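Local coordinates for putative aminooxidase (PDB 2B9W), which binds flavin-adenine dinucleotide and probably acts as a fatty acid isomerase, built on the fold of the flavin-containing amine oxidoreductases, at residues A[12-17]-A[40-45]; A[68-73]-A[406-411]. One frame throughout, in Å; residues are numbered along the deposited sequence.

Contact 1 of 2, residues A[12-17]-A[40-45]. With NA (sodium ion), chain B; FAD (flavin-adenine dinucleotide), chain E.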
loop_
_atom_site.group_PDB
_atom_site.type_symbol
_atom_site.label_atom_id
_atom_site.label_comp_id
_atom_site.label_asym_id
_atom_site.label_seq_id
_atom_site.Cartn_x
_atom_site.Cartn_y
_atom_site.Cartn_z
ATOM N N ILE A 12 5.725 -1.780 -16.932
ATOM C CA ILE A 12 4.551 -2.631 -16.790
ATOM C C ILE A 12 3.764 -2.199 -15.531
ATOM O O ILE A 12 4.275 -2.271 -14.405
ATOM C CB ILE A 12 4.910 -4.126 -16.663
ATOM C CG1 ILE A 12 5.994 -4.537 -17.707
ATOM C CG2 ILE A 12 3.664 -4.977 -16.806
ATOM C CD1 ILE A 12 5.568 -4.278 -19.199
ATOM N N GLY A 13 2.550 -1.719 -15.764
ATOM C CA GLY A 13 1.574 -1.341 -14.709
ATOM C C GLY A 13 1.394 0.160 -14.716
ATOM O O GLY A 13 2.384 0.916 -14.694
ATOM N N ALA A 14 0.136 0.605 -14.741
ATOM C CA ALA A 14 -0.183 2.048 -14.654
ATOM C C ALA A 14 -0.837 2.404 -13.309
ATOM O O ALA A 14 -1.759 3.228 -13.232
ATOM C CB ALA A 14 -1.064 2.500 -15.838
ATOM N N GLY A 15 -0.338 1.794 -12.229
ATOM C CA GLY A 15 -0.587 2.298 -10.892
ATOM C C GLY A 15 0.298 3.479 -10.587
ATOM O O GLY A 15 1.043 3.968 -11.452
ATOM N N PRO A 16 0.239 3.968 -9.344
ATOM C CA PRO A 16 1.119 5.023 -8.945
ATOM C C PRO A 16 2.601 4.717 -9.276
ATOM O O PRO A 16 3.335 5.615 -9.674
ATOM C CB PRO A 16 0.909 5.080 -7.425
ATOM C CG PRO A 16 -0.513 4.675 -7.261
ATOM C CD PRO A 16 -0.645 3.542 -8.244
ATOM N N ALA A 17 3.045 3.475 -9.097
ATOM C CA ALA A 17 4.488 3.176 -9.262
ATOM C C ALA A 17 4.927 3.322 -10.738
ATOM O O ALA A 17 5.968 3.899 -11.029
ATOM C CB ALA A 17 4.809 1.751 -8.678
ATOM N N ASP A 40 -8.748 -1.278 -18.025
ATOM C CA ASP A 40 -9.311 -0.098 -18.714
ATOM C C ASP A 40 -8.907 1.213 -18.085
ATOM O O ASP A 40 -9.152 2.302 -18.674
ATOM C CB ASP A 40 -10.871 -0.165 -18.652
ATOM C CG ASP A 40 -11.426 0.163 -17.234
ATOM O OD1 ASP A 40 -11.187 -0.584 -16.231
ATOM O OD2 ASP A 40 -12.116 1.208 -17.062
ATOM N N HIS A 41 -8.324 1.143 -16.885
ATOM C CA HIS A 41 -8.136 2.335 -16.074
ATOM C C HIS A 41 -6.721 2.519 -15.500
ATOM O O HIS A 41 -5.916 1.586 -15.444
ATOM C CB HIS A 41 -9.199 2.370 -14.971
ATOM C CG HIS A 41 -9.144 1.209 -14.048
ATOM N ND1 HIS A 41 -9.851 0.044 -14.261
ATOM C CD2 HIS A 41 -8.481 1.044 -12.874
ATOM C CE1 HIS A 41 -9.572 -0.813 -13.283
ATOM N NE2 HIS A 41 -8.755 -0.224 -12.423
ATOM N N VAL A 42 -6.435 3.729 -15.053
ATOM C CA VAL A 42 -5.177 4.003 -14.386
ATOM C C VAL A 42 -5.412 4.377 -12.894
ATOM O O VAL A 42 -6.535 4.786 -12.495
ATOM C CB VAL A 42 -4.338 5.069 -15.156
ATOM C CG1 VAL A 42 -4.074 4.581 -16.601
ATOM C CG2 VAL A 42 -5.014 6.454 -15.123
ATOM N N GLY A 43 -4.332 4.219 -12.108
ATOM C CA GLY A 43 -4.297 4.513 -10.665
ATOM C C GLY A 43 -4.231 3.289 -9.773
ATOM O O GLY A 43 -3.977 3.404 -8.573
ATOM N N GLY A 44 -4.462 2.120 -10.366
ATOM C CA GLY A 44 -4.354 0.834 -9.661
ATOM C C GLY A 44 -5.195 0.780 -8.402
ATOM O O GLY A 44 -6.416 0.911 -8.470
ATOM N N LYS A 45 -4.546 0.618 -7.246
ATOM C CA LYS A 45 -5.274 0.536 -5.976
ATOM C C LYS A 45 -5.702 1.904 -5.414
ATOM O O LYS A 45 -6.296 1.963 -4.336
ATOM C CB LYS A 45 -4.461 -0.207 -4.922
ATOM C CG LYS A 45 -4.300 -1.765 -5.142
ATOM C CD LYS A 45 -3.529 -2.269 -3.897
ATOM C CE LYS A 45 -2.695 -3.455 -4.099
ATOM N NZ LYS A 45 -1.562 -3.330 -4.937
HETATM NA NA NA B . -12.535 -0.247 -14.806
HETATM P PA FAD E . -1.032 -0.955 -7.827
HETATM O O1A FAD E . -1.727 0.273 -7.289
HETATM O O2A FAD E . -1.564 -2.281 -7.371
HETATM O O5B FAD E . -1.007 -0.817 -9.434
HETATM C C5B FAD E . -0.466 -1.835 -10.236
HETATM C C4B FAD E . -1.002 -1.669 -11.637
HETATM O O4B FAD E . -0.498 -2.712 -12.412
HETATM C C3B FAD E . -2.523 -1.737 -11.722
HETATM O O3B FAD E . -2.966 -0.687 -12.550
HETATM C C2B FAD E . -2.781 -3.116 -12.305
HETATM O O2B FAD E . -3.938 -3.197 -13.102
HETATM C C1B FAD E . -1.524 -3.274 -13.160
HETATM N N9A FAD E . -1.164 -4.643 -13.522
HETATM C C8A FAD E . -1.162 -5.763 -12.707
HETATM N N7A FAD E . -0.752 -6.815 -13.453
HETATM C C5A FAD E . -0.497 -6.413 -14.720
HETATM C C6A FAD E . -0.056 -7.098 -15.859
HETATM N N6A FAD E . -0.114 -8.433 -15.921
HETATM N N1A FAD E . 0.112 -6.385 -17.026
HETATM C C2A FAD E . -0.140 -5.024 -17.074
HETATM N N3A FAD E . -0.569 -4.338 -15.939
HETATM C C4A FAD E . -0.751 -5.031 -14.779
HETATM N N1 FAD E . -1.870 3.825 0.280
HETATM C C2 FAD E . -1.607 5.001 0.957
HETATM O O2 FAD E . -0.571 5.642 0.758
HETATM N N3 FAD E . -2.492 5.452 1.898
HETATM C C4 FAD E . -3.675 4.773 2.163
HETATM O O4 FAD E . -4.472 5.247 2.988
HETATM C C4X FAD E . -3.963 3.592 1.494
HETATM N N5 FAD E . -5.071 2.839 1.814
HETATM C C5X FAD E . -5.438 1.782 1.009
HETATM C C6 FAD E . -6.677 1.168 1.186
HETATM C C7 FAD E . -7.084 0.177 0.310
HETATM C C7M FAD E . -8.430 -0.517 0.488
HETATM C C8 FAD E . -6.247 -0.201 -0.741
HETATM C C8M FAD E . -6.646 -1.284 -1.705
HETATM C C9 FAD E . -5.006 0.433 -0.927
HETATM C C9A FAD E . -4.596 1.431 -0.064
HETATM N N10 FAD E . -3.340 2.013 -0.159
HETATM C C10 FAD E . -3.045 3.139 0.548
HETATM C "C1'" FAD E . -2.223 1.376 -0.907
HETATM C "C2'" FAD E . -1.967 2.071 -2.250
HETATM O "O2'" FAD E . -3.182 2.207 -2.967
HETATM C "C3'" FAD E . -0.973 1.222 -3.070
HETATM O "O3'" FAD E . 0.182 0.983 -2.274
HETATM C "C4'" FAD E . -0.563 1.876 -4.382
HETATM O "O4'" FAD E . -1.679 2.041 -5.250
HETATM C "C5'" FAD E . 0.520 0.974 -4.993
HETATM O "O5'" FAD E . 0.821 1.408 -6.296
HETATM P P FAD E . 1.531 0.388 -7.336
HETATM O O1P FAD E . 1.608 1.095 -8.679
HETATM O O2P FAD E . 2.842 -0.168 -6.836
HETATM O O3P FAD E . 0.528 -0.865 -7.382
#

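Contact 2 of 2, residues A[68-73]-A[406-411]. With FAD (flavin-adenine dinucleotide), chain E.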
loop_
_atom_site.group_PDB
_atom_site.type_symbol
_atom_site.label_atom_id
_atom_site.label_comp_id
_atom_site.label_asym_id
_atom_site.label_seq_id
_atom_site.Cartn_x
_atom_site.Cartn_y
_atom_site.Cartn_z
ATOM N N ASP A 68 6.254 13.747 0.294
ATOM C CA ASP A 68 6.923 14.746 -0.569
ATOM C C ASP A 68 6.836 14.368 -2.053
ATOM O O ASP A 68 6.654 15.235 -2.876
ATOM C CB ASP A 68 8.396 14.917 -0.181
ATOM C CG ASP A 68 8.582 15.516 1.194
ATOM O OD1 ASP A 68 7.783 16.352 1.671
ATOM O OD2 ASP A 68 9.577 15.142 1.783
ATOM N N THR A 69 6.884 13.086 -2.370
ATOM C CA THR A 69 6.820 12.665 -3.775
ATOM C C THR A 69 5.408 12.892 -4.330
ATOM O O THR A 69 5.263 13.320 -5.463
ATOM C CB THR A 69 7.262 11.207 -3.968
ATOM O OG1 THR A 69 8.537 11.011 -3.328
ATOM C CG2 THR A 69 7.388 10.868 -5.462
ATOM N N ILE A 70 4.381 12.627 -3.518
ATOM C CA ILE A 70 3.012 12.874 -3.952
ATOM C C ILE A 70 2.798 14.403 -4.121
ATOM O O ILE A 70 2.118 14.830 -5.060
ATOM C CB ILE A 70 1.968 12.240 -3.003
ATOM C CG1 ILE A 70 2.210 10.718 -2.882
ATOM C CG2 ILE A 70 0.523 12.529 -3.501
ATOM C CD1 ILE A 70 2.358 9.977 -4.230
ATOM N N GLN A 71 3.383 15.221 -3.244
ATOM C CA GLN A 71 3.375 16.669 -3.476
ATOM C C GLN A 71 3.981 17.025 -4.859
ATOM O O GLN A 71 3.436 17.855 -5.582
ATOM C CB GLN A 71 4.106 17.457 -2.381
ATOM C CG GLN A 71 3.964 18.982 -2.535
ATOM C CD GLN A 71 2.507 19.439 -2.480
ATOM O OE1 GLN A 71 1.877 19.345 -1.437
ATOM N NE2 GLN A 71 1.965 19.900 -3.614
ATOM N N GLU A 72 5.094 16.387 -5.217
ATOM C CA GLU A 72 5.707 16.652 -6.511
ATOM C C GLU A 72 4.749 16.269 -7.648
ATOM O O GLU A 72 4.677 16.961 -8.673
ATOM C CB GLU A 72 7.036 15.914 -6.673
ATOM C CG GLU A 72 8.183 16.535 -5.963
ATOM C CD GLU A 72 9.525 15.861 -6.291
ATOM O OE1 GLU A 72 9.690 15.224 -7.361
ATOM O OE2 GLU A 72 10.418 15.977 -5.440
ATOM N N ILE A 73 4.036 15.147 -7.474
ATOM C CA ILE A 73 3.018 14.744 -8.459
ATOM C C ILE A 73 1.909 15.781 -8.568
ATOM O O ILE A 73 1.584 16.222 -9.674
ATOM C CB ILE A 73 2.498 13.323 -8.156
ATOM C CG1 ILE A 73 3.614 12.328 -8.441
ATOM C CG2 ILE A 73 1.213 12.997 -8.962
ATOM C CD1 ILE A 73 3.363 10.898 -7.881
ATOM N N GLY A 406 3.670 -1.094 0.612
ATOM C CA GLY A 406 2.382 -0.965 -0.063
ATOM C C GLY A 406 1.618 0.303 0.298
ATOM O O GLY A 406 0.497 0.220 0.793
ATOM N N ASN A 407 2.213 1.459 0.032
ATOM C CA ASN A 407 1.500 2.753 0.098
ATOM C C ASN A 407 1.906 3.611 -1.097
ATOM O O ASN A 407 2.955 3.376 -1.690
ATOM C CB ASN A 407 1.598 3.402 1.516
ATOM C CG ASN A 407 2.655 4.531 1.701
ATOM O OD1 ASN A 407 3.220 5.134 0.790
ATOM N ND2 ASN A 407 2.845 4.854 2.962
ATOM N N PHE A 408 1.082 4.582 -1.471
ATOM C CA PHE A 408 1.316 5.241 -2.756
ATOM C C PHE A 408 2.530 6.179 -2.744
ATOM O O PHE A 408 3.189 6.344 -3.775
ATOM C CB PHE A 408 0.030 5.818 -3.400
ATOM C CG PHE A 408 -0.723 6.854 -2.578
ATOM C CD1 PHE A 408 -0.313 8.165 -2.563
ATOM C CD2 PHE A 408 -1.914 6.520 -1.906
ATOM C CE1 PHE A 408 -1.028 9.152 -1.836
ATOM C CE2 PHE A 408 -2.652 7.489 -1.209
ATOM C CZ PHE A 408 -2.210 8.804 -1.167
ATOM N N ASP A 409 2.868 6.770 -1.588
ATOM C CA ASP A 409 4.020 7.653 -1.533
ATOM C C ASP A 409 5.315 6.816 -1.624
ATOM O O ASP A 409 6.238 7.157 -2.367
ATOM C CB ASP A 409 4.054 8.511 -0.263
ATOM C CG ASP A 409 5.194 9.560 -0.291
ATOM O OD1 ASP A 409 5.143 10.505 -1.084
ATOM O OD2 ASP A 409 6.120 9.440 0.504
ATOM N N GLU A 410 5.388 5.750 -0.839
ATOM C CA GLU A 410 6.574 4.873 -0.865
ATOM C C GLU A 410 6.888 4.347 -2.276
ATOM O O GLU A 410 8.053 4.393 -2.678
ATOM C CB GLU A 410 6.442 3.702 0.107
ATOM C CG GLU A 410 6.510 4.099 1.589
ATOM C CD GLU A 410 7.832 4.751 1.989
ATOM O OE1 GLU A 410 8.880 4.106 1.858
ATOM O OE2 GLU A 410 7.815 5.895 2.494
ATOM N N VAL A 411 5.878 3.870 -3.020
ATOM C CA VAL A 411 6.165 3.322 -4.365
ATOM C C VAL A 411 6.556 4.391 -5.348
ATOM O O VAL A 411 7.443 4.166 -6.174
ATOM C CB VAL A 411 5.064 2.379 -4.950
ATOM C CG1 VAL A 411 4.724 1.235 -3.969
ATOM C CG2 VAL A 411 3.809 3.163 -5.379
HETATM P PA FAD E . -1.032 -0.955 -7.827
HETATM O O1A FAD E . -1.727 0.273 -7.289
HETATM O O2A FAD E . -1.564 -2.281 -7.371
HETATM O O5B FAD E . -1.007 -0.817 -9.434
HETATM C C5B FAD E . -0.466 -1.835 -10.236
HETATM C C4B FAD E . -1.002 -1.669 -11.637
HETATM O O4B FAD E . -0.498 -2.712 -12.412
HETATM C C3B FAD E . -2.523 -1.737 -11.722
HETATM O O3B FAD E . -2.966 -0.687 -12.550
HETATM C C2B FAD E . -2.781 -3.116 -12.305
HETATM O O2B FAD E . -3.938 -3.197 -13.102
HETATM C C1B FAD E . -1.524 -3.274 -13.160
HETATM N N9A FAD E . -1.164 -4.643 -13.522
HETATM C C8A FAD E . -1.162 -5.763 -12.707
HETATM N N7A FAD E . -0.752 -6.815 -13.453
HETATM C C5A FAD E . -0.497 -6.413 -14.720
HETATM C C6A FAD E . -0.056 -7.098 -15.859
HETATM N N6A FAD E . -0.114 -8.433 -15.921
HETATM N N1A FAD E . 0.112 -6.385 -17.026
HETATM C C2A FAD E . -0.140 -5.024 -17.074
HETATM N N3A FAD E . -0.569 -4.338 -15.939
HETATM C C4A FAD E . -0.751 -5.031 -14.779
HETATM N N1 FAD E . -1.870 3.825 0.280
HETATM C C2 FAD E . -1.607 5.001 0.957
HETATM O O2 FAD E . -0.571 5.642 0.758
HETATM N N3 FAD E . -2.492 5.452 1.898
HETATM C C4 FAD E . -3.675 4.773 2.163
HETATM O O4 FAD E . -4.472 5.247 2.988
HETATM C C4X FAD E . -3.963 3.592 1.494
HETATM N N5 FAD E . -5.071 2.839 1.814
HETATM C C5X FAD E . -5.438 1.782 1.009
HETATM C C6 FAD E . -6.677 1.168 1.186
HETATM C C7 FAD E . -7.084 0.177 0.310
HETATM C C7M FAD E . -8.430 -0.517 0.488
HETATM C C8 FAD E . -6.247 -0.201 -0.741
HETATM C C8M FAD E . -6.646 -1.284 -1.705
HETATM C C9 FAD E . -5.006 0.433 -0.927
HETATM C C9A FAD E . -4.596 1.431 -0.064
HETATM N N10 FAD E . -3.340 2.013 -0.159
HETATM C C10 FAD E . -3.045 3.139 0.548
HETATM C "C1'" FAD E . -2.223 1.376 -0.907
HETATM C "C2'" FAD E . -1.967 2.071 -2.250
HETATM O "O2'" FAD E . -3.182 2.207 -2.967
HETATM C "C3'" FAD E . -0.973 1.222 -3.070
HETATM O "O3'" FAD E . 0.182 0.983 -2.274
HETATM C "C4'" FAD E . -0.563 1.876 -4.382
HETATM O "O4'" FAD E . -1.679 2.041 -5.250
HETATM C "C5'" FAD E . 0.520 0.974 -4.993
HETATM O "O5'" FAD E . 0.821 1.408 -6.296
HETATM P P FAD E . 1.531 0.388 -7.336
HETATM O O1P FAD E . 1.608 1.095 -8.679
HETATM O O2P FAD E . 2.842 -0.168 -6.836
HETATM O O3P FAD E . 0.528 -0.865 -7.382
HETATM O O HOH W 1 8.079 10.826 -0.694
#

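Contact 1 of 2, residues A[12-17]-A[40-45]
Ala-14 O receives the backbone N-H of Gly-43 in an almost straight hydrogen bond (3.0 Å, 175° at the hydrogen), the donor tilted 16° from the carbonyl plane. Beside it the methyl CB of Ala-14 meets CG1 of Val-42 at 3.7 Å. A chi1 of -58° sets that branch beside the Val-42 backbone N and against the methyl, while Val-42 CB also passes close to Ala-14 O. Farther along, the ring of Pro-16 brings CD to 3.4 Å from Gly-43 O, and the bare CA of Gly-15 lies against the peptide joining Gly-43 to Gly-44. Without side chains, Gly-15 and Gly-44 bring their backbones close together, CA to CA 4.2 Å, beside FAD O5B. Gly-13 and Gly-15 begin a GxGxxG sequence in the turn between strand 9-12 and helix 16-27, consistent with the dinucleotide-binding beta-alpha-beta unit of a Rossmann-type fold. Gly-15 is the N-cap, and Ala-17 N, in the first turn, donates to FAD O1P at 2.8 Å; the helix dipole would probably help to steady the phosphate charge. The other phosphate is gripped from 40-45: Lys-45 N gives a straight bond to FAD O1A (2.8 Å), and Lys-45 NZ reaches FAD O2A at 2.7 Å, its chain bent at the last torsion (chi4 67°). The same ammonium forms a salt bridge with Glu-401, which probably helps to position it. At the adenosine end, CG2 of Ile-12 lies near C2A and N1A of the adenine, and Glu-37 bonds both Ala-14 N and the cofactor. At the other end of 40-45, a modelled sodium ion lies by both carboxylate oxygens of Asp-40 and His-41 ND1; its 2.0 Å distance from Asp-40 OD1 is short for sodium, so the site's details are doubtful.

Contact 2 of 2, residues A[68-73]-A[406-411]
Asp-409 directs its carboxylate at the first turn of helix 68-77, where OD1 takes two weak hydrogen bonds from successive backbone amides, Ile-70 N at 3.3 Å and, through a more bent bond, Thr-69 N at 3.4 Å. A water reinforces the pair: it accepts from Thr-69 N and donates to Asp-409 OD2, 2.7 Å away. With CG anti to the backbone N (chi1 -173°), the acid extends from helix 408-422 across to its partner. The start of that helix is fixed in turn by Asn-407, the N-cap, whose OD1 accepts a straight bond from Glu-410 N (2.8 Å, 176°). Next to the cap, Phe-408 N donates to the flavin carbonyl O2 at 3.0 Å. The side chain of Phe-408 folds back between its own N and carbonyl carbon (chi1 59°), which brings a ring face under the same FAD O2, 3.1 Å from the ring plane and offset toward the rim. Ile-70 meets that ring at its edge: CG1 lies in the plane, 3.6 Å from Phe-408 CD1, and the terminal CD1 of Ile-70 comes equally near, the two side chains crossing at about a right angle. Ile-70 CG1 also touches Asp-409 OD1, 3.4 Å away, giving the carboxylate an apolar neighbour as well as the amides. Met-208 of helix 205-215 also packs on both Ile-70 and Phe-408. Two helix N-termini thus meet anionic or carbonyl oxygens here. The amide end of helix 68-77 would probably stabilise the buried carboxylate of Asp-409, while the Phe-408 amide at the start of helix 408-422 would tend to draw electron density toward flavin O2.

How the contacts relate
From the N terminus, strand 9-12 runs into helix 16-27, and contact 1 closes a short loop when the chain returns after strand 33-36 to 40-45. Contact 2 opens only afterwards, at helix 68-77, and closes more than 330 residues later at the start of helix 408-422; the two loops follow in series and neither nest nor cross. Their centres lie 14 Å apart, yet they touch: Val-411 CG2 packs on Ala-17 CB at 3.7 Å, and Phe-408 lies beside Pro-16. Helices 16-27 and 408-422 thereby adjoin along one FAD, contact 1 holding its adenosine and diphosphate and contact 2 reaching its ribityl chain and flavin ring.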